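PDB 3MXQ: sensor protein from Vibrio cholerae O1 biovar El Tor, which probably acts as a sensor histidine kinase that transfers phosphate from ATP to a protein histidine, the piece crystallised here being its PAS-type sensor domain. Local coordinates for residues S32-I37 with N48-S53; A75-R80 with S94-K99; L122-I127 with V137-Y142. All blocks are in the same frame, centred on the assembly; numbering follows the deposited sequence.

Interaction 1: residues S32-I37 with N48-S53; sequences SFALCI and NEYFES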
ATOM      1  N   SER A  32      -3.683   1.995   7.890  1.00 31.86           N
ATOM      2  CA  SER A  32      -2.951   3.171   8.326  1.00 31.55           C
ATOM      3  C   SER A  32      -2.532   3.035   9.784  1.00 30.78           C
ATOM      4  O   SER A  32      -3.205   2.389  10.571  1.00 31.05           O
ATOM      5  CB  SER A  32      -3.745   4.454   8.069  1.00 31.67           C
ATOM      6  OG  SER A  32      -4.900   4.515   8.876  1.00 32.43           O
ATOM      7  N   PHE A  33      -1.389   3.613  10.121  1.00 29.90           N
ATOM      8  CA  PHE A  33      -0.834   3.503  11.457  1.00 28.99           C
ATOM      9  C   PHE A  33      -0.008   4.724  11.747  1.00 28.74           C
ATOM     10  O   PHE A  33       0.395   5.416  10.835  1.00 29.22           O
ATOM     11  CB  PHE A  33       0.042   2.256  11.585  1.00 29.17           C
ATOM     12  CG  PHE A  33       1.235   2.232  10.657  1.00 27.82           C
ATOM     13  CD1 PHE A  33       1.077   1.998   9.294  1.00 27.05           C
ATOM     14  CD2 PHE A  33       2.518   2.403  11.158  1.00 27.38           C
ATOM     15  CE1 PHE A  33       2.184   1.958   8.433  1.00 26.18           C
ATOM     16  CE2 PHE A  33       3.629   2.361  10.309  1.00 27.12           C
ATOM     17  CZ  PHE A  33       3.459   2.141   8.938  1.00 26.07           C
ATOM     18  N   ALA A  34       0.249   4.985  13.016  1.00 28.14           N
ATOM     19  CA  ALA A  34       1.089   6.096  13.407  1.00 27.87           C
ATOM     20  C   ALA A  34       2.532   5.635  13.389  1.00 27.96           C
ATOM     21  O   ALA A  34       2.833   4.492  13.734  1.00 27.97           O
ATOM     22  CB  ALA A  34       0.707   6.571  14.771  1.00 27.50           C
ATOM     23  N   LEU A  35       3.421   6.527  12.970  1.00 28.75           N
ATOM     24  CA  LEU A  35       4.835   6.201  12.839  1.00 29.33           C
ATOM     25  C   LEU A  35       5.691   7.355  13.290  1.00 29.94           C
ATOM     26  O   LEU A  35       5.457   8.500  12.902  1.00 30.16           O
ATOM     27  CB  LEU A  35       5.192   5.837  11.400  1.00 29.42           C
ATOM     28  CG  LEU A  35       6.693   5.570  11.231  1.00 30.76           C
ATOM     29  CD1 LEU A  35       6.978   4.250  10.497  1.00 32.45           C
ATOM     30  CD2 LEU A  35       7.406   6.755  10.575  1.00 31.71           C
ATOM     31  N   CYS A  36       6.708   7.035  14.079  1.00 30.87           N
ATOM     32  CA  CYS A  36       7.571   8.034  14.679  1.00 32.20           C
ATOM     33  C   CYS A  36       8.999   7.513  14.791  1.00 32.36           C
ATOM     34  O   CYS A  36       9.205   6.410  15.277  1.00 32.63           O
ATOM     35  CB  CYS A  36       7.035   8.333  16.065  1.00 32.43           C
ATOM     36  SG  CYS A  36       7.994   9.546  16.908  1.00 36.75           S
ATOM     37  N   ILE A  37       9.985   8.278  14.343  1.00 33.37           N
ATOM     38  CA  ILE A  37      11.371   7.865  14.566  1.00 34.51           C
ATOM     39  C   ILE A  37      11.961   8.736  15.662  1.00 35.57           C
ATOM     40  O   ILE A  37      11.828   9.967  15.631  1.00 35.75           O
ATOM     41  CB  ILE A  37      12.305   8.007  13.307  1.00 34.50           C
ATOM     42  CG1 ILE A  37      11.633   7.573  12.002  1.00 34.97           C
ATOM     43  CG2 ILE A  37      13.633   7.255  13.518  1.00 33.79           C
ATOM     44  CD1 ILE A  37      11.348   6.096  11.888  1.00 36.94           C
ATOM     45  N   ASN A  48       5.021  10.463  10.824  1.00 43.84           N
ATOM     46  CA  ASN A  48       3.802  10.366   9.996  1.00 43.99           C
ATOM     47  C   ASN A  48       2.891  11.564   9.999  1.00 44.76           C
ATOM     48  O   ASN A  48       2.718  12.217  11.025  1.00 45.12           O
ATOM     49  CB  ASN A  48       2.908   9.288  10.586  1.00 43.66           C
ATOM     50  CG  ASN A  48       2.950   8.038   9.825  1.00 42.27           C
ATOM     51  OD1 ASN A  48       3.704   7.907   8.869  1.00 41.61           O
ATOM     52  ND2 ASN A  48       2.137   7.087  10.233  1.00 41.68           N
ATOM     53  N   GLU A  49       2.240  11.783   8.866  1.00 45.85           N
ATOM     54  CA  GLU A  49       1.069  12.654   8.769  1.00 47.06           C
ATOM     55  C   GLU A  49      -0.029  12.059   9.648  1.00 46.83           C
ATOM     56  O   GLU A  49      -0.700  12.772  10.368  1.00 46.86           O
ATOM     57  CB  GLU A  49       0.598  12.757   7.301  1.00 47.42           C
ATOM     58  CG  GLU A  49      -0.394  13.898   7.001  1.00 50.86           C
ATOM     59  CD  GLU A  49      -0.661  14.115   5.487  1.00 54.76           C
ATOM     60  OE1 GLU A  49       0.102  13.576   4.631  1.00 56.24           O
ATOM     61  OE2 GLU A  49      -1.645  14.837   5.157  1.00 56.63           O
ATOM     62  N   TYR A  50      -0.182  10.740   9.595  1.00 47.19           N
ATOM     63  CA  TYR A  50      -1.194  10.045  10.370  1.00 47.73           C
ATOM     64  C   TYR A  50      -0.999  10.219  11.880  1.00 48.38           C
ATOM     65  O   TYR A  50      -1.979  10.299  12.622  1.00 48.56           O
ATOM     66  CB  TYR A  50      -1.225   8.569   9.997  1.00 47.49           C
ATOM     67  CG  TYR A  50      -2.388   7.826  10.594  1.00 48.75           C
ATOM     68  CD1 TYR A  50      -3.664   7.938  10.051  1.00 50.17           C
ATOM     69  CD2 TYR A  50      -2.216   7.011  11.709  1.00 49.91           C
ATOM     70  CE1 TYR A  50      -4.746   7.257  10.606  1.00 52.40           C
ATOM     71  CE2 TYR A  50      -3.284   6.314  12.274  1.00 51.82           C
ATOM     72  CZ  TYR A  50      -4.545   6.442  11.719  1.00 52.80           C
ATOM     73  OH  TYR A  50      -5.609   5.769  12.280  1.00 55.01           O
ATOM     74  N   PHE A  51       0.260  10.273  12.320  1.00 49.17           N
ATOM     75  CA  PHE A  51       0.611  10.532  13.719  1.00 49.94           C
ATOM     76  C   PHE A  51       0.176  11.935  14.116  1.00 51.30           C
ATOM     77  O   PHE A  51      -0.506  12.093  15.127  1.00 51.28           O
ATOM     78  CB  PHE A  51       2.125  10.364  13.924  1.00 49.80           C
ATOM     79  CG  PHE A  51       2.572  10.319  15.373  1.00 48.59           C
ATOM     80  CD1 PHE A  51       2.978   9.127  15.948  1.00 48.44           C
ATOM     81  CD2 PHE A  51       2.645  11.470  16.140  1.00 48.52           C
ATOM     82  CE1 PHE A  51       3.410   9.080  17.283  1.00 47.91           C
ATOM     83  CE2 PHE A  51       3.074  11.424  17.477  1.00 47.96           C
ATOM     84  CZ  PHE A  51       3.454  10.235  18.038  1.00 46.99           C
ATOM     85  N   GLU A  52       0.555  12.936  13.313  1.00 52.88           N
ATOM     86  CA  GLU A  52       0.189  14.340  13.561  1.00 54.92           C
ATOM     87  C   GLU A  52      -1.298  14.500  13.764  1.00 55.69           C
ATOM     88  O   GLU A  52      -1.730  15.127  14.725  1.00 56.15           O
ATOM     89  CB  GLU A  52       0.577  15.251  12.400  1.00 55.33           C
ATOM     90  CG  GLU A  52       2.051  15.323  12.086  1.00 58.42           C
ATOM     91  CD  GLU A  52       2.350  16.221  10.885  1.00 62.41           C
ATOM     92  OE1 GLU A  52       1.858  17.383  10.874  1.00 64.35           O
ATOM     93  OE2 GLU A  52       3.086  15.770   9.966  1.00 63.73           O
ATOM     94  N   SER A  53      -2.071  13.937  12.845  1.00 56.69           N
ATOM     95  CA  SER A  53      -3.503  14.123  12.819  1.00 57.95           C
ATOM     96  C   SER A  53      -4.170  13.621  14.097  1.00 58.90           C
ATOM     97  O   SER A  53      -5.271  14.065  14.444  1.00 59.30           O
ATOM     98  CB  SER A  53      -4.109  13.448  11.585  1.00 57.96           C
ATOM     99  OG  SER A  53      -3.942  12.042  11.631  1.00 58.13           O
TER

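Interaction 2: residues A75-R80 with S94-K99; sequences ADYLKR and SSWEQK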
ATOM      1  N   ALA A  75       5.352   8.710  29.394  1.00 44.51           N
ATOM      2  CA  ALA A  75       6.811   8.636  29.377  1.00 44.80           C
ATOM      3  C   ALA A  75       7.398   7.358  29.979  1.00 45.15           C
ATOM      4  O   ALA A  75       8.266   6.737  29.373  1.00 45.33           O
ATOM      5  CB  ALA A  75       7.404   9.844  30.044  1.00 44.76           C
ATOM      6  N   ASP A  76       6.927   6.986  31.170  1.00 45.34           N
ATOM      7  CA  ASP A  76       7.381   5.786  31.865  1.00 45.24           C
ATOM      8  C   ASP A  76       7.330   4.540  31.002  1.00 44.04           C
ATOM      9  O   ASP A  76       8.318   3.822  30.873  1.00 43.91           O
ATOM     10  CB  ASP A  76       6.525   5.546  33.103  1.00 45.93           C
ATOM     11  CG  ASP A  76       7.199   5.999  34.363  1.00 47.99           C
ATOM     12  OD1 ASP A  76       6.529   6.018  35.430  1.00 49.97           O
ATOM     13  OD2 ASP A  76       8.405   6.335  34.283  1.00 49.86           O
ATOM     14  N   TYR A  77       6.158   4.289  30.436  1.00 42.67           N
ATOM     15  CA  TYR A  77       5.924   3.124  29.624  1.00 41.42           C
ATOM     16  C   TYR A  77       6.798   3.172  28.361  1.00 40.51           C
ATOM     17  O   TYR A  77       7.523   2.219  28.057  1.00 40.41           O
ATOM     18  CB  TYR A  77       4.432   3.028  29.293  1.00 41.42           C
ATOM     19  CG  TYR A  77       4.054   1.784  28.550  1.00 41.82           C
ATOM     20  CD1 TYR A  77       3.542   1.853  27.256  1.00 42.16           C
ATOM     21  CD2 TYR A  77       4.214   0.529  29.134  1.00 42.40           C
ATOM     22  CE1 TYR A  77       3.198   0.698  26.565  1.00 42.89           C
ATOM     23  CE2 TYR A  77       3.883  -0.625  28.452  1.00 42.78           C
ATOM     24  CZ  TYR A  77       3.373  -0.537  27.174  1.00 43.27           C
ATOM     25  OH  TYR A  77       3.046  -1.691  26.504  1.00 44.18           O
ATOM     26  N   LEU A  78       6.745   4.303  27.662  1.00 39.23           N
ATOM     27  CA  LEU A  78       7.530   4.543  26.463  1.00 37.94           C
ATOM     28  C   LEU A  78       9.027   4.369  26.655  1.00 37.48           C
ATOM     29  O   LEU A  78       9.694   3.786  25.793  1.00 37.58           O
ATOM     30  CB  LEU A  78       7.251   5.943  25.920  1.00 37.86           C
ATOM     31  CG  LEU A  78       6.318   6.042  24.714  1.00 37.42           C
ATOM     32  CD1 LEU A  78       6.218   7.482  24.217  1.00 36.40           C
ATOM     33  CD2 LEU A  78       6.797   5.129  23.602  1.00 37.15           C
ATOM     34  N   LYS A  79       9.558   4.887  27.762  1.00 36.67           N
ATOM     35  CA  LYS A  79      10.973   4.746  28.067  1.00 36.11           C
ATOM     36  C   LYS A  79      11.352   3.284  28.271  1.00 35.97           C
ATOM     37  O   LYS A  79      12.419   2.851  27.830  1.00 35.65           O
ATOM     38  CB  LYS A  79      11.367   5.572  29.282  1.00 35.92           C
ATOM     39  CG  LYS A  79      12.880   5.748  29.436  1.00 36.29           C
ATOM     40  CD  LYS A  79      13.238   6.678  30.592  1.00 36.99           C
ATOM     41  CE  LYS A  79      14.707   7.042  30.574  1.00 37.35           C
ATOM     42  NZ  LYS A  79      15.555   5.931  31.080  1.00 38.17           N
ATOM     43  N   ARG A  80      10.479   2.517  28.918  1.00 35.72           N
ATOM     44  CA  ARG A  80      10.772   1.109  29.119  1.00 36.22           C
ATOM     45  C   ARG A  80      10.798   0.373  27.782  1.00 35.48           C
ATOM     46  O   ARG A  80      11.633  -0.493  27.551  1.00 35.48           O
ATOM     47  CB  ARG A  80       9.796   0.448  30.096  1.00 36.92           C
ATOM     48  CG  ARG A  80      10.237  -0.955  30.514  1.00 39.73           C
ATOM     49  CD  ARG A  80       9.357  -1.567  31.577  1.00 45.95           C
ATOM     50  NE  ARG A  80       9.593  -0.971  32.902  1.00 51.38           N
ATOM     51  CZ  ARG A  80      10.679  -1.181  33.657  1.00 53.10           C
ATOM     52  NH1 ARG A  80      11.673  -1.955  33.230  1.00 54.74           N
ATOM     53  NH2 ARG A  80      10.785  -0.592  34.836  1.00 52.92           N
ATOM     54  N   SER A  94       3.809  -5.655  20.943  1.00 42.50           N
ATOM     55  CA  SER A  94       2.836  -5.982  21.972  1.00 43.80           C
ATOM     56  C   SER A  94       1.697  -4.982  21.940  1.00 44.60           C
ATOM     57  O   SER A  94       1.829  -3.901  21.364  1.00 44.95           O
ATOM     58  CB  SER A  94       3.493  -5.939  23.349  1.00 43.76           C
ATOM     59  OG  SER A  94       3.953  -4.625  23.633  1.00 44.34           O
ATOM     60  N   SER A  95       0.581  -5.339  22.566  1.00 45.87           N
ATOM     61  CA  SER A  95      -0.509  -4.403  22.731  1.00 47.25           C
ATOM     62  C   SER A  95      -0.043  -3.316  23.678  1.00 48.85           C
ATOM     63  O   SER A  95       0.913  -3.513  24.423  1.00 48.86           O
ATOM     64  CB  SER A  95      -1.758  -5.104  23.261  1.00 47.13           C
ATOM     65  OG  SER A  95      -1.468  -5.904  24.389  1.00 47.64           O
ATOM     66  N   TRP A  96      -0.688  -2.156  23.621  1.00 50.86           N
ATOM     67  CA  TRP A  96      -0.350  -1.073  24.523  1.00 53.03           C
ATOM     68  C   TRP A  96      -0.927  -1.403  25.889  1.00 56.02           C
ATOM     69  O   TRP A  96      -2.142  -1.418  26.062  1.00 56.24           O
ATOM     70  CB  TRP A  96      -0.888   0.251  24.000  1.00 51.99           C
ATOM     71  CG  TRP A  96      -0.384   1.421  24.763  1.00 50.07           C
ATOM     72  CD1 TRP A  96      -0.753   1.797  26.015  1.00 48.84           C
ATOM     73  CD2 TRP A  96       0.581   2.374  24.326  1.00 47.81           C
ATOM     74  NE1 TRP A  96      -0.074   2.918  26.392  1.00 47.86           N
ATOM     75  CE2 TRP A  96       0.754   3.299  25.372  1.00 47.57           C
ATOM     76  CE3 TRP A  96       1.317   2.540  23.148  1.00 47.31           C
ATOM     77  CZ2 TRP A  96       1.632   4.380  25.283  1.00 47.13           C
ATOM     78  CZ3 TRP A  96       2.194   3.614  23.059  1.00 46.87           C
ATOM     79  CH2 TRP A  96       2.344   4.519  24.124  1.00 47.00           C
ATOM     80  N   GLU A  97      -0.047  -1.659  26.852  1.00 59.84           N
ATOM     81  CA  GLU A  97      -0.448  -2.221  28.149  1.00 63.95           C
ATOM     82  C   GLU A  97      -0.816  -1.200  29.219  1.00 67.07           C
ATOM     83  O   GLU A  97      -1.569  -1.527  30.139  1.00 67.46           O
ATOM     84  CB  GLU A  97       0.637  -3.148  28.686  1.00 64.04           C
ATOM     85  CG  GLU A  97       1.133  -4.175  27.668  1.00 64.40           C
ATOM     86  CD  GLU A  97       2.505  -4.708  28.014  1.00 65.42           C
ATOM     87  OE1 GLU A  97       2.704  -5.106  29.192  1.00 67.11           O
ATOM     88  OE2 GLU A  97       3.381  -4.725  27.123  1.00 64.14           O
ATOM     89  N   GLN A  98      -0.287   0.021  29.111  1.00 70.19           N
ATOM     90  CA  GLN A  98      -0.559   1.068  30.105  1.00 73.59           C
ATOM     91  C   GLN A  98      -1.907   1.755  29.865  1.00 74.95           C
ATOM     92  O   GLN A  98      -2.304   1.958  28.718  1.00 75.49           O
ATOM     93  CB  GLN A  98       0.573   2.096  30.134  1.00 73.78           C
ATOM     94  CG  GLN A  98       0.882   2.627  31.539  1.00 75.75           C
ATOM     95  CD  GLN A  98       1.446   1.553  32.477  1.00 77.40           C
ATOM     96  OE1 GLN A  98       2.362   0.811  32.117  1.00 77.48           O
ATOM     97  NE2 GLN A  98       0.895   1.477  33.688  1.00 78.31           N
ATOM     98  N   LYS A  99      -2.601   2.095  30.950  1.00 76.71           N
ATOM     99  CA  LYS A  99      -3.948   2.691  30.884  1.00 78.02           C
ATOM    100  C   LYS A  99      -4.037   3.994  30.074  1.00 78.37           C
ATOM    101  O   LYS A  99      -4.937   4.109  29.236  1.00 79.24           O
ATOM    102  CB  LYS A  99      -4.563   2.869  32.289  1.00 78.22           C
TER

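Interaction 3: residues L122-I127 with V137-Y142; sequences LEVIPI and VCLCVY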
ATOM      1  N   LEU A 122       1.659  -1.769  19.779  1.00 37.09           N
ATOM      2  CA  LEU A 122       2.878  -0.969  19.696  1.00 34.67           C
ATOM      3  C   LEU A 122       4.043  -1.815  19.230  1.00 33.89           C
ATOM      4  O   LEU A 122       4.276  -2.919  19.740  1.00 34.03           O
ATOM      5  CB  LEU A 122       3.205  -0.350  21.056  1.00 33.95           C
ATOM      6  CG  LEU A 122       4.582   0.284  21.218  1.00 32.64           C
ATOM      7  CD1 LEU A 122       4.729   1.516  20.381  1.00 31.57           C
ATOM      8  CD2 LEU A 122       4.798   0.636  22.669  1.00 32.81           C
ATOM      9  N   GLU A 123       4.779  -1.278  18.265  1.00 33.04           N
ATOM     10  CA  GLU A 123       5.954  -1.944  17.709  1.00 32.22           C
ATOM     11  C   GLU A 123       7.133  -1.006  17.848  1.00 31.17           C
ATOM     12  O   GLU A 123       7.073   0.138  17.422  1.00 31.12           O
ATOM     13  CB  GLU A 123       5.718  -2.311  16.243  1.00 32.46           C
ATOM     14  CG  GLU A 123       6.793  -3.191  15.641  1.00 35.66           C
ATOM     15  CD  GLU A 123       6.331  -3.984  14.389  1.00 39.94           C
ATOM     16  OE1 GLU A 123       6.566  -5.237  14.380  1.00 42.43           O
ATOM     17  OE2 GLU A 123       5.756  -3.374  13.430  1.00 40.15           O
ATOM     18  N   VAL A 124       8.186  -1.487  18.490  1.00 30.93           N
ATOM     19  CA  VAL A 124       9.437  -0.744  18.623  1.00 30.48           C
ATOM     20  C   VAL A 124      10.542  -1.451  17.833  1.00 30.52           C
ATOM     21  O   VAL A 124      10.830  -2.627  18.072  1.00 30.79           O
ATOM     22  CB  VAL A 124       9.842  -0.610  20.100  1.00 30.10           C
ATOM     23  CG1 VAL A 124      11.059   0.278  20.227  1.00 30.26           C
ATOM     24  CG2 VAL A 124       8.691  -0.015  20.907  1.00 29.48           C
ATOM     25  N   ILE A 125      11.144  -0.742  16.890  1.00 30.61           N
ATOM     26  CA  ILE A 125      12.192  -1.322  16.054  1.00 31.36           C
ATOM     27  C   ILE A 125      13.464  -0.482  16.127  1.00 33.05           C
ATOM     28  O   ILE A 125      13.453   0.703  15.746  1.00 33.16           O
ATOM     29  CB  ILE A 125      11.786  -1.375  14.574  1.00 30.97           C
ATOM     30  CG1 ILE A 125      10.507  -2.203  14.367  1.00 30.38           C
ATOM     31  CG2 ILE A 125      12.933  -1.906  13.743  1.00 30.48           C
ATOM     32  CD1 ILE A 125       9.678  -1.781  13.146  1.00 28.40           C
ATOM     33  N   PRO A 126      14.575  -1.093  16.584  1.00 34.54           N
ATOM     34  CA  PRO A 126      15.859  -0.405  16.648  1.00 36.08           C
ATOM     35  C   PRO A 126      16.409  -0.165  15.254  1.00 37.87           C
ATOM     36  O   PRO A 126      16.067  -0.912  14.348  1.00 38.32           O
ATOM     37  CB  PRO A 126      16.748  -1.388  17.405  1.00 35.86           C
ATOM     38  CG  PRO A 126      16.110  -2.711  17.242  1.00 35.20           C
ATOM     39  CD  PRO A 126      14.666  -2.500  17.012  1.00 34.55           C
ATOM     40  N   ILE A 127      17.216   0.882  15.080  1.00 40.31           N
ATOM     41  CA  ILE A 127      17.887   1.148  13.796  1.00 42.93           C
ATOM     42  C   ILE A 127      19.398   1.361  13.946  1.00 45.51           C
ATOM     43  O   ILE A 127      19.859   2.357  14.519  1.00 45.39           O
ATOM     44  CB  ILE A 127      17.268   2.350  13.035  1.00 42.60           C
ATOM     45  CG1 ILE A 127      15.770   2.127  12.805  1.00 41.89           C
ATOM     46  CG2 ILE A 127      18.009   2.577  11.709  1.00 42.07           C
ATOM     47  CD1 ILE A 127      15.039   3.324  12.228  1.00 40.70           C
ATOM     48  N   VAL A 137      15.386   4.702  17.081  1.00 41.70           N
ATOM     49  CA  VAL A 137      14.372   3.659  17.013  1.00 39.29           C
ATOM     50  C   VAL A 137      13.091   4.144  16.333  1.00 37.89           C
ATOM     51  O   VAL A 137      12.716   5.316  16.432  1.00 37.56           O
ATOM     52  CB  VAL A 137      14.091   2.968  18.369  1.00 39.14           C
ATOM     53  CG1 VAL A 137      15.297   3.072  19.262  1.00 39.58           C
ATOM     54  CG2 VAL A 137      12.884   3.552  19.043  1.00 38.25           C
ATOM     55  N   CYS A 138      12.459   3.214  15.624  1.00 36.35           N
ATOM     56  CA  CYS A 138      11.192   3.416  14.973  1.00 35.62           C
ATOM     57  C   CYS A 138      10.031   2.987  15.874  1.00 34.56           C
ATOM     58  O   CYS A 138      10.101   1.957  16.537  1.00 34.64           O
ATOM     59  CB  CYS A 138      11.193   2.578  13.714  1.00 36.03           C
ATOM     60  SG  CYS A 138       9.771   2.803  12.661  1.00 39.72           S
ATOM     61  N   LEU A 139       8.965   3.778  15.900  1.00 33.89           N
ATOM     62  CA  LEU A 139       7.765   3.456  16.687  1.00 33.46           C
ATOM     63  C   LEU A 139       6.544   3.491  15.791  1.00 33.58           C
ATOM     64  O   LEU A 139       6.348   4.435  15.016  1.00 33.69           O
ATOM     65  CB  LEU A 139       7.542   4.445  17.832  1.00 33.41           C
ATOM     66  CG  LEU A 139       8.700   4.801  18.760  1.00 33.46           C
ATOM     67  CD1 LEU A 139       8.241   5.786  19.807  1.00 34.08           C
ATOM     68  CD2 LEU A 139       9.184   3.564  19.422  1.00 34.68           C
ATOM     69  N   CYS A 140       5.724   2.461  15.899  1.00 33.47           N
ATOM     70  CA  CYS A 140       4.545   2.361  15.087  1.00 33.88           C
ATOM     71  C   CYS A 140       3.423   1.984  16.010  1.00 33.92           C
ATOM     72  O   CYS A 140       3.552   1.042  16.797  1.00 34.26           O
ATOM     73  CB  CYS A 140       4.737   1.282  14.031  1.00 34.16           C
ATOM     74  SG  CYS A 140       6.229   1.504  12.996  1.00 37.83           S
ATOM     75  N   VAL A 141       2.324   2.723  15.943  1.00 34.18           N
ATOM     76  CA  VAL A 141       1.175   2.405  16.787  1.00 34.44           C
ATOM     77  C   VAL A 141       0.012   1.981  15.910  1.00 35.54           C
ATOM     78  O   VAL A 141      -0.410   2.729  15.037  1.00 35.41           O
ATOM     79  CB  VAL A 141       0.806   3.572  17.739  1.00 34.10           C
ATOM     80  CG1 VAL A 141      -0.452   3.239  18.542  1.00 33.24           C
ATOM     81  CG2 VAL A 141       1.974   3.875  18.673  1.00 32.72           C
ATOM     82  N   TYR A 142      -0.472   0.763  16.146  1.00 37.11           N
ATOM     83  CA  TYR A 142      -1.528   0.155  15.347  1.00 39.16           C
ATOM     84  C   TYR A 142      -2.808   0.089  16.120  1.00 41.66           C
ATOM     85  O   TYR A 142      -2.792  -0.178  17.302  1.00 41.31           O
ATOM     86  CB  TYR A 142      -1.162  -1.270  14.956  1.00 38.39           C
ATOM     87  CG  TYR A 142       0.117  -1.389  14.182  1.00 36.80           C
ATOM     88  CD1 TYR A 142       0.128  -1.279  12.793  1.00 33.74           C
ATOM     89  CD2 TYR A 142       1.320  -1.645  14.840  1.00 36.48           C
ATOM     90  CE1 TYR A 142       1.289  -1.395  12.088  1.00 33.35           C
ATOM     91  CE2 TYR A 142       2.504  -1.762  14.136  1.00 35.91           C
ATOM     92  CZ  TYR A 142       2.476  -1.636  12.756  1.00 35.05           C
ATOM     93  OH  TYR A 142       3.657  -1.758  12.064  1.00 36.80           O
TER

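Interaction 1: residues S32-I37 with N48-S53
The backbone N-H of Asn48 donates to the carbonyl of Leu35, Asn48 N to Leu35 O being 2.9 Å with an angle of 162° at the hydrogen; it is the one hydrogen bond joining the two segments. It fixes the start of the short helix 49-53 against strand 34-39; the helix runs at 106° to strand segment 34-37. The amide group of Asn48 lies alongside Leu35, CG to Leu35 CB 3.5 Å, and its OD1 is bonded to Ser25 of the second subunit. Aromatic contacts do most of the remaining work. Ser32 CB sits over one face of the Tyr50 ring, 4.1 Å from its centroid, in a CH-pi contact offset toward the rim, while Ala34 meets the ring at its edge. Tyr50 reaches this position with CG anti to the backbone N (chi1 -171°), and its hydroxyl is held by Arg54 of its own chain and by Glu49 of the second subunit. Phe51 packs obliquely: its CD1 is 3.6 Å from Ala34 CB, its CE1 3.9 Å from Cys36 CB, and the sulfur of Cys36 stands 5.0 Å from the ring centroid. This is the PAS sheet's first strand meeting the first helix after its opening hairpin. The chemistry implies a division of labour: Phe51 turns to the apolar interior, Asn48 OD1 to the second subunit, and Tyr50 OH is shared between Arg54 and that subunit.

Interaction 2: residues A75-R80 with S94-K99
Tyr77, near the start of helix 75-88, reaches across to residues 94-99 and carries nearly all of this contact. Its CB points toward that segment, and a chi1 of -175°, which swings the ring away from the backbone N, extends it between Trp96 and Gln98. The edge of the Tyr77 ring is turned to the face of Trp96 in an edge-to-face pair, with 4.8 Å between the Tyr77 centroid and that of the five-membered ring and the planes 56° apart. Tyr77 CD1 comes to 3.7 Å from Trp96 CE2. Over one face of the tyrosine lies Gln98 CB, a CH-pi contact 4.2 Å from the centroid. The phenol oxygen makes two bonds: Glu97 N donates to Tyr77 OH over 3.1 Å at an angle of 162°, and the hydroxyl in turn gives a weak bond to Glu97 OE2, also at 3.1 Å. The next residue, Leu78, points its CB to one side but bends its end back, bringing CG to 4.3 Å from Trp96 CH2. Ile67 and Leu68 of helix 67-70 also touch this leucine, and His101 stacks on Trp96. The contact thus ties helix 75-88 to the loop that follows edge strand 92-95. Its chemistry implies that one tyrosine serves two purposes, its ring in apolar packing and its hydroxyl accepting from Glu97 N and giving only a weak bond to Glu97 OE2.

Interaction 3: residues L122-I127 with V137-Y142
The Tyr142 ring has Glu123 at its edge, with CB in the ring plane and 3.9 Å from Tyr142 CE2, while the ring of Phe33 meets it with planes about 20° apart. The Glu123 carboxylate is turned steeply to the tyrosine, 75° between the planes, and its OE2 comes to 3.0 Å from Tyr142 OH. Both groups find their stronger partner in Arg21 of the second subunit, which forms a salt bridge with Glu123 and a hydrogen bond with Tyr142. Glu123 gets there on an extended chain. Glu123 and Cys140 form one antiparallel hydrogen-bonded pair, with Glu123 N to Cys140 O at 3.0 Å, and Ile125 and Cys138 form another, with Ile125 N to Cys138 O at 2.9 Å and Cys138 N to Ile125 O at 2.7 Å. The two strands are the arms of the last beta hairpin of the PAS fold, and strand 134-145 takes the middle of its five-stranded sheet. The face bearing Leu122, Val124, Leu139 and Val141 looks toward helix 75-88, whose Lys81 and Ala85 touch Val124. There Val124 CG1 meets Leu139 CD2 at 3.9 Å, the two side chains lying side by side and pointing the same way, and Leu122 CD1 meets Val141 CG2 at 4.0 Å. Glu123, Ile125, Cys138 and Cys140 occupy the other face, and the end of Ile127 brings its CD1 to Cys138 CB.

How the interactions relate
All three contacts bear on one antiparallel sheet. Interactions 1 and 3 are buried and near the centre of the chain, about 11 Å between their centres, whereas interaction 2 is only partly buried at the far edge, its centre about 17 Å from that of interaction 1. Strand 134-145 pairs with strand 34-39 through Ala34/Val141 and Cys36/Leu139 on one side and with 118-128 on the other; 118-128 then pairs with 92-95 through Leu122 and Ser94. Leu122 also packs against Trp96 and Tyr77, joining interactions 2 and 3. Regular backbone pairing dominates interaction 3, helix-on-strand ring packing interaction 1, and a single tyrosine interaction 2. Interactions 1 and 3 both meet the second subunit through polar and apolar side chains.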